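Local coordinates for fusion protein of Nuclear RNA export factor 2 and Protein panoramix (Drosophila melanogaster, PDB 6IEW), which helps silence transposons cotranscriptionally in the ovary with Piwi and Nxt1, its UBA-like C-terminal domain binding Panoramix, to part of which it is fused here, at residues I45-N48 and E52-D55; V30-W35 and L41-Q46; L13-V18 and T24-I29. All coordinates share one frame; numbering follows the deposited sequence. Where two conformers were deposited one is given.

Contact 1. Residues I45-N48 and E52-D55; sequences IQKN and EIPD
Glu52 and Lys47 meet twice, once through the backbone and once through their side chains. The amide of Glu52 donates to the carbonyl oxygen of Lys47, N to O 3.0 Å, with an N-H...O angle of 161°. The two side chains cross at about a right angle. Each sets its CG beside its own backbone N, and Glu52 OE1 comes to rest 3.6 Å from Lys47 CG. The Lys47 chain runs straight until its last torsion bends it (chi4 -84°), which leaves NZ 4.5 Å from Glu52 OE1, beyond a salt bridge. One water fills the role instead, accepting from Lys47 NZ at 2.7 Å and donating to Glu52 OE1. The direct salt bridge of this lysine goes to Glu32.

Both segments belong to the Nxf2 half of the fusion, in its UBA-like TAP-C domain, where the chain leaves helix 37-49 and folds back along its last turn. Ile53 points its CB toward that turn: CG1 lies 3.7 Å from Asn48 N, and CD1 reaches 3.8 Å from Lys47 CB. The same methyl also packs on Trp25 and Ile29 of helix 23-32. A second water ties the backbones together, donating to Asn48 O and accepting from Ile53 N at 3.0 Å. Of the Asn48 side chain, with CG anti to the backbone N (chi1 -178°), CB alone comes near Ile53; its OD1 accepts from Arg74 of the fused Panoramix segment, which also binds Ile53 O.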
loop_
_atom_site.group_PDB
_atom_site.type_symbol
_atom_site.label_atom_id
_atom_site.label_comp_id
_atom_site.label_asym_id
_atom_site.label_seq_id
_atom_site.Cartn_x
_atom_site.Cartn_y
_atom_site.Cartn_z
ATOM N N ILE A 45 -6.551 1.445 3.263
ATOM C CA ILE A 45 -7.916 0.924 3.208
ATOM C C ILE A 45 -8.922 1.987 3.633
ATOM O O ILE A 45 -9.992 2.132 3.025
ATOM C CB ILE A 45 -8.020 -0.367 4.041
ATOM C CG1 ILE A 45 -7.229 -1.480 3.357
ATOM C CG2 ILE A 45 -9.476 -0.767 4.243
ATOM C CD1 ILE A 45 -6.891 -2.622 4.269
ATOM N N GLN A 46 -8.591 2.760 4.670
ATOM C CA GLN A 46 -9.494 3.810 5.125
ATOM C C GLN A 46 -9.621 4.914 4.084
ATOM O O GLN A 46 -10.731 5.337 3.742
ATOM C CB GLN A 46 -9.012 4.381 6.457
ATOM C CG GLN A 46 -9.949 5.431 7.031
ATOM C CD GLN A 46 -11.307 4.856 7.370
ATOM O OE1 GLN A 46 -11.406 3.850 8.073
ATOM N NE2 GLN A 46 -12.361 5.482 6.862
ATOM N N LYS A 47 -8.484 5.398 3.569
ATOM C CA LYS A 47 -8.519 6.425 2.533
ATOM C C LYS A 47 -9.290 5.946 1.311
ATOM O O LYS A 47 -10.050 6.712 0.703
ATOM C CB LYS A 47 -7.097 6.812 2.135
ATOM C CG LYS A 47 -6.347 7.632 3.168
ATOM C CD LYS A 47 -4.881 7.768 2.759
ATOM C CE LYS A 47 -4.117 8.750 3.634
ATOM N NZ LYS A 47 -4.284 10.164 3.190
ATOM N N ASN A 48 -9.118 4.677 0.944
ATOM C CA ASN A 48 -9.840 4.136 -0.199
ATOM C C ASN A 48 -11.345 4.196 0.029
ATOM O O ASN A 48 -12.105 4.603 -0.858
ATOM C CB ASN A 48 -9.385 2.701 -0.466
ATOM C CG ASN A 48 -10.059 2.098 -1.673
ATOM O OD1 ASN A 48 -9.704 2.406 -2.810
ATOM N ND2 ASN A 48 -11.037 1.229 -1.434
ATOM N N GLU A 52 -10.625 8.914 -1.207
ATOM C CA GLU A 52 -9.434 9.751 -1.235
ATOM C C GLU A 52 -8.302 9.160 -2.065
ATOM O O GLU A 52 -7.230 9.766 -2.143
ATOM C CB GLU A 52 -8.961 10.055 0.192
ATOM C CG GLU A 52 -9.861 11.046 0.922
ATOM C CD GLU A 52 -9.666 11.029 2.425
ATOM O OE1 GLU A 52 -8.783 10.289 2.907
ATOM O OE2 GLU A 52 -10.404 11.754 3.125
ATOM N N ILE A 53 -8.514 8.006 -2.694
ATOM C CA ILE A 53 -7.510 7.395 -3.566
ATOM C C ILE A 53 -7.994 7.495 -5.008
ATOM O O ILE A 53 -8.891 6.740 -5.416
ATOM C CB ILE A 53 -7.235 5.935 -3.180
ATOM C CG1 ILE A 53 -6.861 5.818 -1.698
ATOM C CG2 ILE A 53 -6.123 5.355 -4.056
ATOM C CD1 ILE A 53 -5.527 6.455 -1.341
ATOM N N PRO A 54 -7.438 8.396 -5.814
ATOM C CA PRO A 54 -7.887 8.515 -7.205
ATOM C C PRO A 54 -7.620 7.242 -7.995
ATOM O O PRO A 54 -6.719 6.466 -7.675
ATOM C CB PRO A 54 -7.043 9.675 -7.751
ATOM C CG PRO A 54 -6.605 10.438 -6.536
ATOM C CD PRO A 54 -6.422 9.406 -5.470
ATOM N N ASP A 55 -8.420 7.042 -9.047
ATOM C CA ASP A 55 -8.169 5.954 -9.987
ATOM C C ASP A 55 -6.718 5.951 -10.458
ATOM O O ASP A 55 -6.088 4.892 -10.558
ATOM C CB ASP A 55 -9.081 6.088 -11.208
ATOM C CG ASP A 55 -10.470 5.522 -10.988
ATOM O OD1 ASP A 55 -10.808 5.140 -9.849
ATOM O OD2 ASP A 55 -11.230 5.456 -11.978
HETATM O O HOH W 1 -6.584 11.607 2.862
HETATM O O HOH W 2 -10.831 6.069 -2.919
#

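Contact 2. Residues V30-W35 and L41-Q46; sequences VEEADW and LKLFIQ
Leu43 reaches across from helix 37-49 and lays one methyl, CD2, against the extended chain of Glu32, from CB to the carboxylate carbon. The tight part of this small interface is concentrated on that methyl: CD2 lies 3.8 Å from both Glu32 CB and Glu32 CG, and 3.7 Å from Glu32 CD. The two side chains cross at about a right angle. Glu32 is fully extended, with CG anti to the backbone N (chi1 -174°) and the next torsion also near 180°, and this offers Leu43 a straight run of carbons rather than a curled chain. Deeper in, CD2 also meets the buried Ala33, whose CB points toward helix 37-49 and stops 4.2 Å away. Nearest across the two backbones are the CA atoms of Ala33 and Leu43, 7.0 Å apart, a spacing bridged by Leu43 CD2 and Ala33 CB.

These residues lie where helix 23-32 of the UBA-like domain ends in a Schellman motif. Trp35 N bonds back to Val30 O at 2.9 Å and Asp34 N to Glu31 O at 3.1 Å, with Asp34 as the C-prime residue at positive phi. The turn directs the chain toward helix 37-49, and the Trp35 ring folds back so that Val30 CG1 sits over one face, 3.5 Å above the plane and offset toward the rim.

The outer side is polar and exposed: Glu32 OE2 only brushes Leu43, 3.8 Å from CD2, without a bond. The other carboxylate oxygen, OE1, forms a salt bridge with Lys47, one turn of helix 37-49 beyond Leu43.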
loop_
_atom_site.group_PDB
_atom_site.type_symbol
_atom_site.label_atom_id
_atom_site.label_comp_id
_atom_site.label_asym_id
_atom_site.label_seq_id
_atom_site.Cartn_x
_atom_site.Cartn_y
_atom_site.Cartn_z
ATOM N N VAL A 30 2.667 6.133 3.294
ATOM C CA VAL A 30 3.694 5.610 4.193
ATOM C C VAL A 30 4.183 6.697 5.143
ATOM O O VAL A 30 4.360 6.459 6.345
ATOM C CB VAL A 30 4.839 4.973 3.384
ATOM C CG1 VAL A 30 6.057 4.705 4.265
ATOM C CG2 VAL A 30 4.358 3.684 2.729
ATOM N N GLU A 31 4.401 7.908 4.628
ATOM C CA GLU A 31 4.853 8.992 5.496
ATOM C C GLU A 31 3.776 9.383 6.503
ATOM O O GLU A 31 4.081 9.646 7.672
ATOM C CB GLU A 31 5.313 10.195 4.669
ATOM C CG GLU A 31 6.609 9.941 3.918
ATOM C CD GLU A 31 7.195 11.191 3.280
ATOM O OE1 GLU A 31 6.491 12.220 3.200
ATOM O OE2 GLU A 31 8.371 11.139 2.864
ATOM N N GLU A 32 2.511 9.418 6.074
ATOM C CA GLU A 32 1.437 9.769 6.998
ATOM C C GLU A 32 1.288 8.731 8.103
ATOM O O GLU A 32 0.898 9.072 9.226
ATOM C CB GLU A 32 0.125 9.962 6.234
ATOM C CG GLU A 32 -1.033 10.477 7.089
ATOM C CD GLU A 32 -2.312 10.677 6.292
ATOM O OE1 GLU A 32 -2.227 10.985 5.084
ATOM O OE2 GLU A 32 -3.404 10.522 6.877
ATOM N N ALA A 33 1.602 7.470 7.812
ATOM C CA ALA A 33 1.530 6.395 8.792
ATOM C C ALA A 33 2.816 6.245 9.591
ATOM O O ALA A 33 2.974 5.258 10.317
ATOM C CB ALA A 33 1.175 5.073 8.107
ATOM N N ASP A 34 3.733 7.202 9.466
ATOM C CA ASP A 34 5.001 7.193 10.194
ATOM C C ASP A 34 5.805 5.923 9.937
ATOM O O ASP A 34 6.384 5.334 10.853
ATOM C CB ASP A 34 4.822 7.444 11.691
ATOM C CG ASP A 34 6.128 7.833 12.365
ATOM O OD1 ASP A 34 6.980 8.446 11.686
ATOM O OD2 ASP A 34 6.320 7.509 13.555
ATOM N N TRP A 35 5.838 5.495 8.676
ATOM C CA TRP A 35 6.744 4.451 8.206
ATOM C C TRP A 35 6.438 3.075 8.776
ATOM O O TRP A 35 7.298 2.188 8.743
ATOM C CB TRP A 35 8.206 4.835 8.451
ATOM C CG TRP A 35 8.559 6.045 7.700
ATOM C CD1 TRP A 35 8.440 7.345 8.109
ATOM C CD2 TRP A 35 9.049 6.083 6.370
ATOM N NE1 TRP A 35 8.848 8.190 7.104
ATOM C CE2 TRP A 35 9.229 7.435 6.025
ATOM C CE3 TRP A 35 9.370 5.097 5.436
ATOM C CZ2 TRP A 35 9.712 7.825 4.782
ATOM C CZ3 TRP A 35 9.843 5.480 4.212
ATOM C CH2 TRP A 35 10.012 6.831 3.890
ATOM N N LEU A 41 -0.971 0.091 5.587
ATOM C CA LEU A 41 -1.992 -0.697 4.904
ATOM C C LEU A 41 -3.383 -0.334 5.405
ATOM O O LEU A 41 -4.315 -0.148 4.610
ATOM C CB LEU A 41 -1.718 -2.190 5.090
ATOM C CG LEU A 41 -0.434 -2.700 4.436
ATOM C CD1 LEU A 41 -0.190 -4.152 4.820
ATOM C CD2 LEU A 41 -0.489 -2.549 2.923
ATOM N N LYS A 42 -3.542 -0.216 6.727
ATOM C CA LYS A 42 -4.829 0.191 7.282
ATOM C C LYS A 42 -5.221 1.581 6.801
ATOM O O LYS A 42 -6.397 1.842 6.508
ATOM C CB LYS A 42 -4.775 0.170 8.810
ATOM C CG LYS A 42 -4.616 -1.206 9.417
ATOM C CD LYS A 42 -4.599 -1.113 10.932
ATOM C CE LYS A 42 -4.484 -2.487 11.567
ATOM N NZ LYS A 42 -4.427 -2.396 13.055
ATOM N N LEU A 43 -4.252 2.493 6.734
ATOM C CA LEU A 43 -4.540 3.848 6.281
ATOM C C LEU A 43 -4.966 3.862 4.820
ATOM O O LEU A 43 -5.881 4.602 4.442
ATOM C CB LEU A 43 -3.314 4.732 6.511
ATOM C CG LEU A 43 -3.453 6.193 6.093
ATOM C CD1 LEU A 43 -4.618 6.859 6.810
ATOM C CD2 LEU A 43 -2.160 6.949 6.355
ATOM N N PHE A 44 -4.319 3.047 3.986
ATOM C CA PHE A 44 -4.734 2.924 2.591
ATOM C C PHE A 44 -6.183 2.465 2.487
ATOM O O PHE A 44 -6.970 3.019 1.710
ATOM C CB PHE A 44 -3.810 1.951 1.856
ATOM C CG PHE A 44 -4.392 1.408 0.576
ATOM C CD1 PHE A 44 -4.782 2.260 -0.449
ATOM C CD2 PHE A 44 -4.543 0.043 0.398
ATOM C CE1 PHE A 44 -5.323 1.754 -1.621
ATOM C CE2 PHE A 44 -5.073 -0.469 -0.769
ATOM C CZ PHE A 44 -5.471 0.386 -1.781
ATOM N N ILE A 45 -6.551 1.445 3.263
ATOM C CA ILE A 45 -7.916 0.924 3.208
ATOM C C ILE A 45 -8.922 1.987 3.633
ATOM O O ILE A 45 -9.992 2.132 3.025
ATOM C CB ILE A 45 -8.020 -0.367 4.041
ATOM C CG1 ILE A 45 -7.229 -1.480 3.357
ATOM C CG2 ILE A 45 -9.476 -0.767 4.243
ATOM C CD1 ILE A 45 -6.891 -2.622 4.269
ATOM N N GLN A 46 -8.591 2.760 4.670
ATOM C CA GLN A 46 -9.494 3.810 5.125
ATOM C C GLN A 46 -9.621 4.914 4.084
ATOM O O GLN A 46 -10.731 5.337 3.742
ATOM C CB GLN A 46 -9.012 4.381 6.457
ATOM C CG GLN A 46 -9.949 5.431 7.031
ATOM C CD GLN A 46 -11.307 4.856 7.370
ATOM O OE1 GLN A 46 -11.406 3.850 8.073
ATOM N NE2 GLN A 46 -12.361 5.482 6.862
#

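Contact 3. Residues L13-V18 and T24-I29; sequences LLFQEV and TWVTSI
Phe15 of helix 4-19 pushes its ring toward helix 23-32, where Val26 and Ile29 receive it, and this apolar packing makes up much of the contact. The outer end of the ring meets the isoleucine: CZ comes 3.6 Å from Ile29 CG2, with CE1 of the ring 4.0 Å from the same methyl. Further back along one side, Phe15 CD2 lies 3.9 Å from Val26 CG1. Both methyls approach the ring obliquely. The phenylalanine and Ile29 side chains cross at about a right angle, whereas those of Phe15 and Val26 slide past each other in opposite directions. With CG anti to the backbone N (chi1 174°), the ring is carried out from helix 4-19 to helix 23-32.

A second kind of contact joins a methyl to the carbon chain of an amide. Val26 CG2 sits 3.6 Å from Gln16 CB and 3.8 Å from Gln16 CG, and it also lies 3.8 Å from NE2. Gln16 is extended, with its first two torsions near 180°, so its chain crosses Val26 at about a right angle, CG2 meeting it from CB to NE2. At that polar end NE2 donates to the carbonyl oxygen of Leu21, in the turn linking the two helices.

The backbones pass at a steep angle, 123° between their N-to-C directions, with the axes of the short segments 9.6 Å apart at closest approach. Gln16 and Val26 have the nearest CA atoms, 5.9 Å apart. Phe15 also touches Ala40 and Leu41 of helix 37-49, which places the ring inside the three-helix UBA-like core. Across this pair of segments cohesion therefore comes from apolar burial and van der Waals packing, while Gln16 NE2 is satisfied by Leu21 O in the loop.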
loop_
_atom_site.group_PDB
_atom_site.type_symbol
_atom_site.label_atom_id
_atom_site.label_comp_id
_atom_site.label_asym_id
_atom_site.label_seq_id
_atom_site.Cartn_x
_atom_site.Cartn_y
_atom_site.Cartn_z
ATOM N N LEU A 13 8.870 0.370 -0.757
ATOM C CA LEU A 13 8.631 -0.716 -1.705
ATOM C C LEU A 13 7.811 -1.847 -1.091
ATOM O O LEU A 13 7.010 -2.477 -1.787
ATOM C CB LEU A 13 9.949 -1.244 -2.273
ATOM C CG LEU A 13 10.644 -0.414 -3.352
ATOM C CD1 LEU A 13 11.610 -1.281 -4.147
ATOM C CD2 LEU A 13 9.614 0.223 -4.266
ATOM N N LEU A 14 8.020 -2.146 0.193
ATOM C CA LEU A 14 7.181 -3.113 0.898
ATOM C C LEU A 14 5.707 -2.785 0.701
ATOM O O LEU A 14 4.898 -3.647 0.334
ATOM C CB LEU A 14 7.513 -3.025 2.387
ATOM C CG LEU A 14 7.776 -4.192 3.333
ATOM C CD1 LEU A 14 8.335 -5.406 2.614
ATOM C CD2 LEU A 14 8.747 -3.686 4.391
ATOM N N PHE A 15 5.349 -1.523 0.923
ATOM C CA PHE A 15 3.965 -1.092 0.791
ATOM C C PHE A 15 3.554 -1.013 -0.672
ATOM O O PHE A 15 2.433 -1.401 -1.032
ATOM C CB PHE A 15 3.814 0.264 1.480
ATOM C CG PHE A 15 2.474 0.908 1.294
ATOM C CD1 PHE A 15 1.442 0.655 2.183
ATOM C CD2 PHE A 15 2.257 1.793 0.250
ATOM C CE1 PHE A 15 0.211 1.260 2.021
ATOM C CE2 PHE A 15 1.024 2.403 0.082
ATOM C CZ PHE A 15 0.001 2.134 0.970
ATOM N N GLN A 16 4.448 -0.509 -1.529
ATOM C CA GLN A 16 4.132 -0.413 -2.949
ATOM C C GLN A 16 3.858 -1.785 -3.551
ATOM O O GLN A 16 2.951 -1.937 -4.378
ATOM C CB GLN A 16 5.262 0.292 -3.707
ATOM C CG GLN A 16 4.957 0.488 -5.192
ATOM C CD GLN A 16 5.934 1.414 -5.899
ATOM O OE1 GLN A 16 7.130 1.149 -5.956
ATOM N NE2 GLN A 16 5.416 2.502 -6.457
ATOM N N GLU A 17 4.630 -2.799 -3.146
ATOM C CA GLU A 17 4.452 -4.132 -3.711
ATOM C C GLU A 17 3.094 -4.713 -3.338
ATOM O O GLU A 17 2.435 -5.353 -4.165
ATOM C CB GLU A 17 5.585 -5.051 -3.247
ATOM C CG GLU A 17 5.637 -6.405 -3.951
ATOM C CD GLU A 17 4.674 -7.423 -3.361
ATOM O OE1 GLU A 17 4.325 -7.298 -2.168
ATOM O OE2 GLU A 17 4.266 -8.349 -4.094
ATOM N N VAL A 18 2.661 -4.501 -2.095
ATOM C CA VAL A 18 1.375 -5.038 -1.652
ATOM C C VAL A 18 0.228 -4.357 -2.382
ATOM O O VAL A 18 -0.687 -5.017 -2.888
ATOM C CB VAL A 18 1.234 -4.904 -0.126
ATOM C CG1 VAL A 18 -0.185 -5.274 0.313
ATOM C CG2 VAL A 18 2.271 -5.764 0.577
ATOM N N THR A 24 3.834 8.082 -5.997
ATOM C CA THR A 24 3.289 9.312 -5.429
ATOM C C THR A 24 2.410 9.023 -4.218
ATOM O O THR A 24 2.504 9.706 -3.189
ATOM C CB THR A 24 2.481 10.050 -6.494
ATOM O OG1 THR A 24 3.243 10.117 -7.701
ATOM C CG2 THR A 24 2.141 11.458 -6.030
ATOM N N TRP A 25 1.535 8.019 -4.325
ATOM C CA TRP A 25 0.674 7.711 -3.190
ATOM C C TRP A 25 1.354 6.811 -2.171
ATOM O O TRP A 25 0.975 6.826 -0.995
ATOM C CB TRP A 25 -0.679 7.158 -3.645
ATOM C CG TRP A 25 -1.681 8.254 -3.749
ATOM C CD1 TRP A 25 -2.573 8.648 -2.791
ATOM C CD2 TRP A 25 -1.855 9.148 -4.852
ATOM N NE1 TRP A 25 -3.304 9.720 -3.240
ATOM C CE2 TRP A 25 -2.881 10.048 -4.502
ATOM C CE3 TRP A 25 -1.249 9.267 -6.105
ATOM C CZ2 TRP A 25 -3.317 11.049 -5.362
ATOM C CZ3 TRP A 25 -1.679 10.266 -6.958
ATOM C CH2 TRP A 25 -2.703 11.143 -6.584
ATOM N N VAL A 26 2.356 6.038 -2.599
ATOM C CA VAL A 26 3.174 5.288 -1.650
ATOM C C VAL A 26 3.835 6.238 -0.662
ATOM O O VAL A 26 3.764 6.045 0.558
ATOM C CB VAL A 26 4.202 4.424 -2.401
ATOM C CG1 VAL A 26 5.173 3.770 -1.427
ATOM C CG2 VAL A 26 3.491 3.380 -3.244
ATOM N N THR A 27 4.465 7.301 -1.171
ATOM C CA THR A 27 5.091 8.284 -0.291
ATOM C C THR A 27 4.068 8.915 0.643
ATOM O O THR A 27 4.294 9.019 1.853
ATOM C CB THR A 27 5.764 9.372 -1.124
ATOM O OG1 THR A 27 6.777 8.791 -1.950
ATOM C CG2 THR A 27 6.388 10.434 -0.220
ATOM N N SER A 28 2.929 9.338 0.092
ATOM C CA SER A 28 1.915 10.022 0.887
ATOM C C SER A 28 1.433 9.155 2.047
ATOM O O SER A 28 1.398 9.596 3.201
ATOM C CB SER A 28 0.745 10.410 -0.018
ATOM O OG SER A 28 -0.336 10.921 0.738
ATOM N N ILE A 29 1.073 7.906 1.757
ATOM C CA ILE A 29 0.465 7.057 2.774
ATOM C C ILE A 29 1.501 6.566 3.776
ATOM O O ILE A 29 1.260 6.578 4.990
ATOM C CB ILE A 29 -0.304 5.905 2.107
ATOM C CG1 ILE A 29 -1.459 6.469 1.274
ATOM C CG2 ILE A 29 -0.817 4.920 3.158
ATOM C CD1 ILE A 29 -2.125 5.448 0.374
#

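In the fold
All three contacts lie in the Nxf2 portion of the fusion, within its UBA-like TAP-C domain. Contact 3 comes first along the chain, joining helix 4-19 to helix 23-32; contact 2 carries the path from helix 23-32 to helix 37-49, and contact 1 folds the following loop back on helix 37-49. The centres of contacts 2 and 3 are about 9 Å apart, those of 1 and 2 about 11 Å, and those of 1 and 3 about 13 Å. Leu41 on Val18 joins contacts 2 and 3, and Pro54 on Trp25 joins contacts 1 and 3, in one compact bundle. Helix 37-49 also presents Leu41 and Ile45 to Panoramix helix 70-93, the interacting region fused to this domain.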